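Local coordinates for actin binding protein family protein (Entamoeba histolytica HM-1:IMSS, PDB 6K2F) that probably binds actin monomers and filaments and restrains actin polymerization, likely by sequestering G-actin, as a twinfilin whose N-terminal part is the piece described here, at residues Tyr63-Thr68 and Ala103-Thr108; Asn10-Met15 and Tyr78-Leu83; Ser43-Asp48 and Ser129-Phe134. All blocks are in the same frame, centred on the assembly; numbering follows the deposited sequence.

Contact 1: residues Tyr63-Thr68 and Ala103-Thr108; sequences YILFRT and ARFRTT
Phe105 of helix 103-109 presses the edge of its ring onto the face of Tyr63 in strand 62-68, a T-shaped (edge-to-face) aromatic pair that packs helix against central sheet in this ADF-homology domain of twinfilin. The two ring planes stand at 72° with centroids 4.8 Å apart. CE2 and CZ of Phe105 do the touching: CE2 sits over the centre of the tyrosine ring, and CZ comes within 3.5 Å of Tyr63 CD2. Two residues along the strand, Leu65 meets the CD1-CE1 part of the same phenyl group, its CD2 lying 3.7 Å from Phe105 CD1 and its CD1 3.9 Å from Phe105 CE1. Tyr63 and Leu65 point the same way from the strand, and in both CG lies beside the backbone N (chi1 -57° and -55°), which sends ring and methyls out to the helix. Leu82 of the adjoining strand and Leu4 of strand 3-4 also touch Phe105, so the buried part is apolar and close. The phenol oxygen of Tyr63 finds its hydrogen-bond partner outside the contact, at the carbonyl of Tyr98.

The outer side of the helix is looser and largely polar. Thr107 is exposed, and Arg106, which takes no part in the contact, forms a salt bridge with Glu117. Thr108 also touches Leu4, and its hydroxyl folds back on its own helix: OG1 donates to Arg104 O at 2.7 Å, while Thr108 N reaches that oxygen from the opposite face of the carbonyl plane at 3.0 Å.

Contact 2: residues Asn10-Met15 and Tyr78-Leu83; sequences NKFKDM and YKWLLL
Phe12 lays the CE1 corner of its ring over the indole of Trp80, 3.3 Å above the plane and 3.4 Å from Trp80 CE2. CZ follows at 3.5 Å from Trp80 NE1. The planes are inclined at 44° to each other. Met15, one turn further along the helix, meets the indole at its rim instead: SD stands 3.7 Å from Trp80 CH2, and its direction from the six-membered ring lies 79° off the normal, an edge-on Met-aromatic contact. CG of Met15 is anti to the backbone N (chi1 -167°), which brings CG and SD up to the CH2 corner, the side chain crossing the indole at about a right angle. Helix 6-18 is thereby seated on strand 77-85 of the mixed sheet of the ADF-homology fold, with all three contacting side chains buried. In the next shell, Phe12 also rests on Leu65 and Thr113, while Met15 reaches Ile38 of strand 32-39. Phe114 and Arg67 pack against Trp80. The indole has a polar tether as well: NE1 is hydrogen-bonded to OD1 of Asn16, the residue after Met15, and the same oxygen accepts from Tyr78 N.

Contact 3: residues Ser43-Asp48 and Ser129-Phe134; sequences SDFDAD and SGYEAF
Phe45 brings the CE2-CZ edge of its ring up to Tyr131, overlapping one side of the phenol ring rather than its centre. Phe45 CE2 lies 3.8 Å from Tyr131 CE2, with Phe45 CZ nearly as near at 3.9 Å from that same atom. The planes stand at 75° and the centroids are 5.7 Å apart, an offset edge-to-face pair in which Phe45 supplies the edge. Both side chains have CG anti to the backbone N (chi1 168° for Phe45), so each ring reaches out from its helix toward the other, and the two side chains meet at about a right angle.

Beside the rings, Asp46 and Glu132 approach without pairing: Asp46 OD1 and Glu132 OE2 are 4.8 Å apart, and their like charges would be expected to disfavour closer approach. The start of the short helix is fixed by Asp44 at the N-cap, whose OD1 accepts from Ala47 N at 3.1 Å in an almost straight bond. That N-H comes from above the carboxylate plane, 72° out of it.

Phe66 packs against Phe45 from the sheet, while Tyr116 and Ile118 of strand 114-120 touch Tyr131. Helices 45-49 and 127-137 are thus bridged over one side of the central sheet, the layered alpha-beta build of the ADF/cofilin-type actin-binding fold.

Overall arrangement
Contacts 1 and 2 use neighbouring antiparallel strands, 62-68 and 77-85, with centres about 7 Å apart; Phe66 O and Leu81 N, 2.7 Å apart, probably form a hydrogen bond between them. Contact 3 lies across the sheet, its centre about 17 Å from each of the others. Alternating strand residues connect the two sides: Leu65 and Trp80 serve the helices of contacts 1 and 2, whereas Phe66 CE1 reaches Phe45 CE1 at 3.5 Å and Leu81 CD1 reaches Tyr131 CE1 at 3.7 Å. Contact 1 is nested within the loop closed by contact 3. Contacts 2 and 3 both touch the second subunit; in contact 3, Ser43 OG hydrogen-bonds to Glu117 and Arg106 of that neighbouring subunit.

Contact 1: residues Tyr63-Thr68 and Ala103-Thr108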
loop_
_atom_site.group_PDB
_atom_site.type_symbol
_atom_site.label_atom_id
_atom_site.label_comp_id
_atom_site.label_asym_id
_atom_site.label_seq_id
_atom_site.Cartn_x
_atom_site.Cartn_y
_atom_site.Cartn_z
ATOM N N TYR A 63 14.621 8.142 -9.383
ATOM C CA TYR A 63 13.350 7.717 -9.984
ATOM C C TYR A 63 12.439 7.148 -8.914
ATOM O O TYR A 63 12.893 6.458 -7.999
ATOM C CB TYR A 63 13.578 6.624 -11.009
ATOM C CG TYR A 63 14.524 6.968 -12.121
ATOM C CD1 TYR A 63 14.187 7.894 -13.085
ATOM C CD2 TYR A 63 15.738 6.315 -12.243
ATOM C CE1 TYR A 63 15.041 8.184 -14.137
ATOM C CE2 TYR A 63 16.584 6.564 -13.304
ATOM C CZ TYR A 63 16.249 7.505 -14.253
ATOM O OH TYR A 63 17.138 7.744 -15.266
ATOM N N ILE A 64 11.141 7.355 -9.089
ATOM C CA ILE A 64 10.111 6.667 -8.262
ATOM C C ILE A 64 9.163 5.957 -9.218
ATOM O O ILE A 64 8.608 6.606 -10.090
ATOM C CB ILE A 64 9.277 7.625 -7.397
ATOM C CG1 ILE A 64 10.119 8.598 -6.575
ATOM C CG2 ILE A 64 8.331 6.789 -6.539
ATOM C CD1 ILE A 64 10.757 7.977 -5.414
ATOM N N LEU A 65 9.041 4.645 -9.072
ATOM C CA LEU A 65 8.018 3.850 -9.778
ATOM C C LEU A 65 6.818 3.760 -8.848
ATOM O O LEU A 65 6.936 3.116 -7.807
ATOM C CB LEU A 65 8.587 2.481 -10.126
ATOM C CG LEU A 65 9.883 2.518 -10.915
ATOM C CD1 LEU A 65 10.401 1.121 -11.162
ATOM C CD2 LEU A 65 9.690 3.268 -12.212
ATOM N N PHE A 66 5.762 4.477 -9.180
ATOM C CA PHE A 66 4.621 4.700 -8.271
ATOM C C PHE A 66 3.398 3.985 -8.856
ATOM O O PHE A 66 2.915 4.307 -9.933
ATOM C CB PHE A 66 4.385 6.191 -8.091
ATOM C CG PHE A 66 3.473 6.517 -6.942
ATOM C CD1 PHE A 66 2.105 6.415 -7.103
ATOM C CD2 PHE A 66 3.982 6.954 -5.727
ATOM C CE1 PHE A 66 1.254 6.730 -6.061
ATOM C CE2 PHE A 66 3.124 7.222 -4.669
ATOM C CZ PHE A 66 1.767 7.121 -4.845
ATOM N N ARG A 67 2.882 3.039 -8.111
ATOM C CA ARG A 67 1.771 2.176 -8.577
ATOM C C ARG A 67 0.445 2.937 -8.498
ATOM O O ARG A 67 0.155 3.521 -7.457
ATOM C CB ARG A 67 1.715 0.907 -7.733
ATOM C CG ARG A 67 0.734 -0.123 -8.268
ATOM C CD ARG A 67 0.662 -1.382 -7.423
ATOM N NE ARG A 67 0.383 -1.084 -6.025
ATOM C CZ ARG A 67 -0.790 -0.727 -5.520
ATOM N NH1 ARG A 67 -1.855 -0.612 -6.298
ATOM N NH2 ARG A 67 -0.909 -0.490 -4.226
ATOM N N THR A 68 -0.327 2.934 -9.577
ATOM C CA THR A 68 -1.680 3.532 -9.592
ATOM C C THR A 68 -2.688 2.509 -9.078
ATOM O O THR A 68 -2.316 1.364 -8.759
ATOM C CB THR A 68 -2.109 4.021 -10.981
ATOM O OG1 THR A 68 -2.477 2.911 -11.803
ATOM C CG2 THR A 68 -1.033 4.851 -11.646
ATOM N N ALA A 103 13.851 6.357 -20.482
ATOM C CA ALA A 103 13.202 5.542 -21.537
ATOM C C ALA A 103 13.429 4.055 -21.253
ATOM O O ALA A 103 12.656 3.227 -21.768
ATOM C CB ALA A 103 13.713 5.922 -22.905
ATOM N N ARG A 104 14.448 3.722 -20.454
ATOM C CA ARG A 104 14.798 2.304 -20.202
ATOM C C ARG A 104 13.650 1.639 -19.427
ATOM O O ARG A 104 13.491 0.431 -19.580
ATOM C CB ARG A 104 16.132 2.180 -19.458
ATOM C CG ARG A 104 16.880 0.899 -19.797
ATOM C CD ARG A 104 17.526 0.952 -21.174
ATOM N NE ARG A 104 18.505 2.030 -21.233
ATOM C CZ ARG A 104 18.388 3.154 -21.937
ATOM N NH1 ARG A 104 17.323 3.371 -22.691
ATOM N NH2 ARG A 104 19.345 4.065 -21.893
ATOM N N PHE A 105 12.850 2.368 -18.639
ATOM C CA PHE A 105 11.773 1.741 -17.827
ATOM C C PHE A 105 10.725 1.130 -18.762
ATOM O O PHE A 105 10.404 -0.055 -18.590
ATOM C CB PHE A 105 11.181 2.725 -16.817
ATOM C CG PHE A 105 12.143 3.044 -15.696
ATOM C CD1 PHE A 105 12.283 2.191 -14.617
ATOM C CD2 PHE A 105 12.930 4.185 -15.734
ATOM C CE1 PHE A 105 13.186 2.460 -13.601
ATOM C CE2 PHE A 105 13.828 4.455 -14.712
ATOM C CZ PHE A 105 13.955 3.600 -13.649
ATOM N N ARG A 106 10.205 1.891 -19.724
ATOM C CA ARG A 106 9.115 1.386 -20.599
ATOM C C ARG A 106 9.677 0.262 -21.467
ATOM O O ARG A 106 8.976 -0.725 -21.688
ATOM C CB ARG A 106 8.481 2.520 -21.412
ATOM C CG ARG A 106 9.181 2.858 -22.721
ATOM C CD ARG A 106 8.404 3.917 -23.482
ATOM N NE ARG A 106 8.688 5.234 -22.928
ATOM C CZ ARG A 106 9.758 5.966 -23.227
ATOM N NH1 ARG A 106 10.657 5.517 -24.090
ATOM N NH2 ARG A 106 9.930 7.146 -22.653
ATOM N N THR A 107 10.921 0.404 -21.940
ATOM C CA THR A 107 11.541 -0.575 -22.858
ATOM C C THR A 107 11.735 -1.899 -22.107
ATOM O O THR A 107 11.547 -2.966 -22.715
ATOM C CB THR A 107 12.794 0.018 -23.512
ATOM O OG1 THR A 107 13.722 0.323 -22.481
ATOM C CG2 THR A 107 12.500 1.270 -24.308
ATOM N N THR A 108 12.057 -1.839 -20.821
ATOM C CA THR A 108 12.410 -3.024 -20.007
ATOM C C THR A 108 11.151 -3.662 -19.427
ATOM O O THR A 108 11.041 -4.919 -19.471
ATOM C CB THR A 108 13.389 -2.658 -18.891
ATOM O OG1 THR A 108 14.529 -2.059 -19.520
ATOM C CG2 THR A 108 13.789 -3.867 -18.081
#

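Contact 2: residues Asn10-Met15 and Tyr78-Leu83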
loop_
_atom_site.group_PDB
_atom_site.type_symbol
_atom_site.label_atom_id
_atom_site.label_comp_id
_atom_site.label_asym_id
_atom_site.label_seq_id
_atom_site.Cartn_x
_atom_site.Cartn_y
_atom_site.Cartn_z
ATOM N N ASN A 10 12.977 -7.740 -10.706
ATOM C CA ASN A 10 12.286 -8.759 -9.872
ATOM C C ASN A 10 11.323 -8.081 -8.883
ATOM O O ASN A 10 10.173 -8.552 -8.753
ATOM C CB ASN A 10 13.291 -9.641 -9.128
ATOM C CG ASN A 10 12.629 -10.604 -8.163
ATOM O OD1 ASN A 10 13.009 -10.686 -6.994
ATOM N ND2 ASN A 10 11.629 -11.325 -8.643
ATOM N N LYS A 11 11.791 -7.066 -8.153
ATOM C CA LYS A 11 10.979 -6.423 -7.097
ATOM C C LYS A 11 9.806 -5.705 -7.764
ATOM O O LYS A 11 8.684 -5.760 -7.237
ATOM C CB LYS A 11 11.819 -5.456 -6.263
ATOM C CG LYS A 11 12.882 -6.091 -5.374
ATOM C CD LYS A 11 12.434 -7.231 -4.475
ATOM C CE LYS A 11 13.609 -7.960 -3.855
ATOM N NZ LYS A 11 14.556 -8.449 -4.886
ATOM N N PHE A 12 10.044 -5.053 -8.901
ATOM C CA PHE A 12 8.977 -4.391 -9.678
ATOM C C PHE A 12 7.925 -5.414 -10.078
ATOM O O PHE A 12 6.728 -5.190 -9.827
ATOM C CB PHE A 12 9.515 -3.686 -10.920
ATOM C CG PHE A 12 8.390 -3.056 -11.695
ATOM C CD1 PHE A 12 7.915 -1.804 -11.332
ATOM C CD2 PHE A 12 7.760 -3.753 -12.704
ATOM C CE1 PHE A 12 6.860 -1.242 -12.032
ATOM C CE2 PHE A 12 6.687 -3.193 -13.376
ATOM C CZ PHE A 12 6.245 -1.942 -13.032
ATOM N N LYS A 13 8.344 -6.519 -10.694
ATOM C CA LYS A 13 7.376 -7.535 -11.171
ATOM C C LYS A 13 6.593 -8.096 -9.988
ATOM O O LYS A 13 5.404 -8.334 -10.155
ATOM C CB LYS A 13 8.098 -8.652 -11.917
ATOM C CG LYS A 13 8.601 -8.234 -13.285
ATOM C CD LYS A 13 9.444 -9.316 -13.948
ATOM C CE LYS A 13 9.432 -9.301 -15.466
ATOM N NZ LYS A 13 9.196 -7.948 -16.023
ATOM N N ASP A 14 7.257 -8.299 -8.849
ATOM C CA ASP A 14 6.605 -8.807 -7.621
ATOM C C ASP A 14 5.547 -7.803 -7.152
ATOM O O ASP A 14 4.388 -8.213 -6.931
ATOM C CB ASP A 14 7.618 -9.119 -6.525
ATOM C CG ASP A 14 6.953 -9.821 -5.353
ATOM O OD1 ASP A 14 6.152 -10.733 -5.617
ATOM O OD2 ASP A 14 7.203 -9.416 -4.200
ATOM N N MET A 15 5.905 -6.528 -7.028
ATOM C CA MET A 15 4.953 -5.491 -6.566
ATOM C C MET A 15 3.831 -5.315 -7.592
ATOM O O MET A 15 2.657 -5.174 -7.185
ATOM C CB MET A 15 5.663 -4.161 -6.332
ATOM C CG MET A 15 4.791 -3.189 -5.573
ATOM S SD MET A 15 5.638 -1.653 -5.101
ATOM C CE MET A 15 6.871 -2.274 -3.961
ATOM N N TYR A 78 -0.683 -3.772 -12.644
ATOM C CA TYR A 78 -1.167 -2.381 -12.506
ATOM C C TYR A 78 -0.490 -1.485 -13.545
ATOM O O TYR A 78 0.612 -1.788 -14.038
ATOM C CB TYR A 78 -0.850 -1.879 -11.104
ATOM C CG TYR A 78 -1.816 -2.316 -10.036
ATOM C CD1 TYR A 78 -2.979 -1.596 -9.823
ATOM C CD2 TYR A 78 -1.573 -3.409 -9.216
ATOM C CE1 TYR A 78 -3.863 -1.920 -8.814
ATOM C CE2 TYR A 78 -2.452 -3.743 -8.193
ATOM C CZ TYR A 78 -3.610 -3.007 -8.000
ATOM O OH TYR A 78 -4.523 -3.288 -7.006
ATOM N N LYS A 79 -1.117 -0.341 -13.804
ATOM C CA LYS A 79 -0.470 0.827 -14.443
ATOM C C LYS A 79 0.311 1.609 -13.379
ATOM O O LYS A 79 -0.109 1.657 -12.223
ATOM C CB LYS A 79 -1.533 1.701 -15.100
ATOM C CG LYS A 79 -2.251 1.045 -16.270
ATOM C CD LYS A 79 -1.687 1.458 -17.574
ATOM C CE LYS A 79 -2.357 0.838 -18.781
ATOM N NZ LYS A 79 -1.630 1.241 -20.005
ATOM N N TRP A 80 1.435 2.190 -13.769
ATOM C CA TRP A 80 2.363 2.914 -12.869
ATOM C C TRP A 80 2.604 4.334 -13.385
ATOM O O TRP A 80 2.334 4.620 -14.560
ATOM C CB TRP A 80 3.689 2.161 -12.790
ATOM C CG TRP A 80 3.590 0.802 -12.165
ATOM C CD1 TRP A 80 2.968 -0.300 -12.667
ATOM C CD2 TRP A 80 4.118 0.424 -10.888
ATOM N NE1 TRP A 80 3.076 -1.341 -11.791
ATOM C CE2 TRP A 80 3.777 -0.935 -10.691
ATOM C CE3 TRP A 80 4.905 1.065 -9.930
ATOM C CZ2 TRP A 80 4.179 -1.637 -9.558
ATOM C CZ3 TRP A 80 5.308 0.366 -8.820
ATOM C CH2 TRP A 80 4.938 -0.964 -8.630
ATOM N N LEU A 81 3.098 5.180 -12.491
ATOM C CA LEU A 81 3.722 6.468 -12.847
ATOM C C LEU A 81 5.230 6.296 -12.765
ATOM O O LEU A 81 5.724 5.648 -11.823
ATOM C CB LEU A 81 3.298 7.564 -11.870
ATOM C CG LEU A 81 1.814 7.647 -11.557
ATOM C CD1 LEU A 81 1.597 8.683 -10.469
ATOM C CD2 LEU A 81 1.023 7.941 -12.802
ATOM N N LEU A 82 5.933 6.878 -13.719
ATOM C CA LEU A 82 7.395 7.036 -13.606
ATOM C C LEU A 82 7.632 8.476 -13.174
ATOM O O LEU A 82 7.339 9.385 -13.963
ATOM C CB LEU A 82 8.063 6.720 -14.943
ATOM C CG LEU A 82 9.573 6.992 -14.952
ATOM C CD1 LEU A 82 10.293 6.217 -13.862
ATOM C CD2 LEU A 82 10.142 6.678 -16.322
ATOM N N LEU A 83 8.061 8.666 -11.934
ATOM C CA LEU A 83 8.397 10.008 -11.412
ATOM C C LEU A 83 9.905 10.147 -11.554
ATOM O O LEU A 83 10.621 9.290 -11.031
ATOM C CB LEU A 83 7.966 10.120 -9.954
ATOM C CG LEU A 83 6.514 9.740 -9.655
ATOM C CD1 LEU A 83 6.215 9.960 -8.183
ATOM C CD2 LEU A 83 5.537 10.505 -10.523
#

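Contact 3: residues Ser43-Asp48 and Ser129-Phe134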
loop_
_atom_site.group_PDB
_atom_site.type_symbol
_atom_site.label_atom_id
_atom_site.label_comp_id
_atom_site.label_asym_id
_atom_site.label_seq_id
_atom_site.Cartn_x
_atom_site.Cartn_y
_atom_site.Cartn_z
ATOM N N SER A 43 -3.843 1.584 0.900
ATOM C CA SER A 43 -4.853 1.416 -0.163
ATOM C C SER A 43 -5.284 2.794 -0.700
ATOM O O SER A 43 -6.177 2.805 -1.563
ATOM C CB SER A 43 -6.012 0.647 0.355
ATOM O OG SER A 43 -6.666 1.387 1.362
ATOM N N ASP A 44 -4.757 3.905 -0.159
ATOM C CA ASP A 44 -5.158 5.299 -0.524
ATOM C C ASP A 44 -4.093 5.921 -1.428
ATOM O O ASP A 44 -3.079 6.425 -0.929
ATOM C CB ASP A 44 -5.406 6.157 0.722
ATOM C CG ASP A 44 -6.015 7.532 0.450
ATOM O OD1 ASP A 44 -5.906 8.027 -0.710
ATOM O OD2 ASP A 44 -6.605 8.093 1.402
ATOM N N PHE A 45 -4.317 5.859 -2.737
ATOM C CA PHE A 45 -3.386 6.371 -3.771
ATOM C C PHE A 45 -3.093 7.849 -3.508
ATOM O O PHE A 45 -1.935 8.272 -3.541
ATOM C CB PHE A 45 -4.016 6.169 -5.148
ATOM C CG PHE A 45 -3.327 6.893 -6.272
ATOM C CD1 PHE A 45 -2.246 6.316 -6.906
ATOM C CD2 PHE A 45 -3.759 8.134 -6.702
ATOM C CE1 PHE A 45 -1.629 6.943 -7.972
ATOM C CE2 PHE A 45 -3.133 8.763 -7.765
ATOM C CZ PHE A 45 -2.065 8.175 -8.389
ATOM N N ASP A 46 -4.146 8.624 -3.253
ATOM C CA ASP A 46 -4.020 10.096 -3.108
ATOM C C ASP A 46 -3.096 10.427 -1.931
ATOM O O ASP A 46 -2.156 11.225 -2.115
ATOM C CB ASP A 46 -5.391 10.739 -2.919
ATOM C CG ASP A 46 -6.262 10.706 -4.166
ATOM O OD1 ASP A 46 -5.720 10.722 -5.290
ATOM O OD2 ASP A 46 -7.485 10.656 -4.008
ATOM N N ALA A 47 -3.348 9.831 -0.762
ATOM C CA ALA A 47 -2.525 10.021 0.452
ATOM C C ALA A 47 -1.093 9.579 0.155
ATOM O O ALA A 47 -0.136 10.274 0.534
ATOM C CB ALA A 47 -3.095 9.223 1.595
ATOM N N ASP A 48 -0.939 8.453 -0.536
ATOM C CA ASP A 48 0.401 7.862 -0.725
ATOM C C ASP A 48 1.265 8.764 -1.618
ATOM O O ASP A 48 2.506 8.695 -1.510
ATOM C CB ASP A 48 0.334 6.438 -1.277
ATOM C CG ASP A 48 -0.150 5.376 -0.296
ATOM O OD1 ASP A 48 -0.512 5.706 0.884
ATOM O OD2 ASP A 48 -0.177 4.198 -0.732
ATOM N N SER A 129 -0.310 17.449 -4.665
ATOM C CA SER A 129 -0.412 18.777 -5.307
ATOM C C SER A 129 0.303 18.755 -6.655
ATOM O O SER A 129 -0.261 19.300 -7.652
ATOM C CB SER A 129 0.156 19.856 -4.424
ATOM O OG SER A 129 -0.650 20.035 -3.274
ATOM N N GLY A 130 1.516 18.200 -6.678
ATOM C CA GLY A 130 2.324 18.165 -7.900
ATOM C C GLY A 130 1.669 17.296 -8.961
ATOM O O GLY A 130 1.683 17.662 -10.162
ATOM N N TYR A 131 1.056 16.191 -8.541
ATOM C CA TYR A 131 0.377 15.263 -9.479
ATOM C C TYR A 131 -0.831 15.959 -10.106
ATOM O O TYR A 131 -1.056 15.857 -11.330
ATOM C CB TYR A 131 -0.045 13.993 -8.740
ATOM C CG TYR A 131 -0.633 12.942 -9.640
ATOM C CD1 TYR A 131 0.090 12.463 -10.718
ATOM C CD2 TYR A 131 -1.921 12.481 -9.452
ATOM C CE1 TYR A 131 -0.451 11.520 -11.576
ATOM C CE2 TYR A 131 -2.473 11.532 -10.296
ATOM C CZ TYR A 131 -1.737 11.057 -11.363
ATOM O OH TYR A 131 -2.266 10.107 -12.184
ATOM N N GLU A 132 -1.634 16.626 -9.278
ATOM C CA GLU A 132 -2.841 17.345 -9.775
ATOM C C GLU A 132 -2.396 18.431 -10.765
ATOM O O GLU A 132 -3.038 18.584 -11.799
ATOM C CB GLU A 132 -3.641 17.872 -8.591
ATOM C CG GLU A 132 -4.267 16.759 -7.751
ATOM C CD GLU A 132 -5.324 15.897 -8.440
ATOM O OE1 GLU A 132 -5.846 16.320 -9.498
ATOM O OE2 GLU A 132 -5.632 14.797 -7.913
ATOM N N ALA A 133 -1.285 19.116 -10.491
ATOM C CA ALA A 133 -0.758 20.174 -11.384
ATOM C C ALA A 133 -0.325 19.556 -12.713
ATOM O O ALA A 133 -0.601 20.156 -13.762
ATOM C CB ALA A 133 0.383 20.905 -10.720
ATOM N N PHE A 134 0.332 18.401 -12.663
ATOM C CA PHE A 134 0.750 17.661 -13.883
ATOM C C PHE A 134 -0.493 17.329 -14.714
ATOM O O PHE A 134 -0.489 17.563 -15.944
ATOM C CB PHE A 134 1.512 16.381 -13.545
ATOM C CG PHE A 134 1.680 15.464 -14.735
ATOM C CD1 PHE A 134 2.672 15.688 -15.679
ATOM C CD2 PHE A 134 0.811 14.414 -14.947
ATOM C CE1 PHE A 134 2.809 14.851 -16.775
ATOM C CE2 PHE A 134 0.933 13.583 -16.054
ATOM C CZ PHE A 134 1.940 13.799 -16.963
#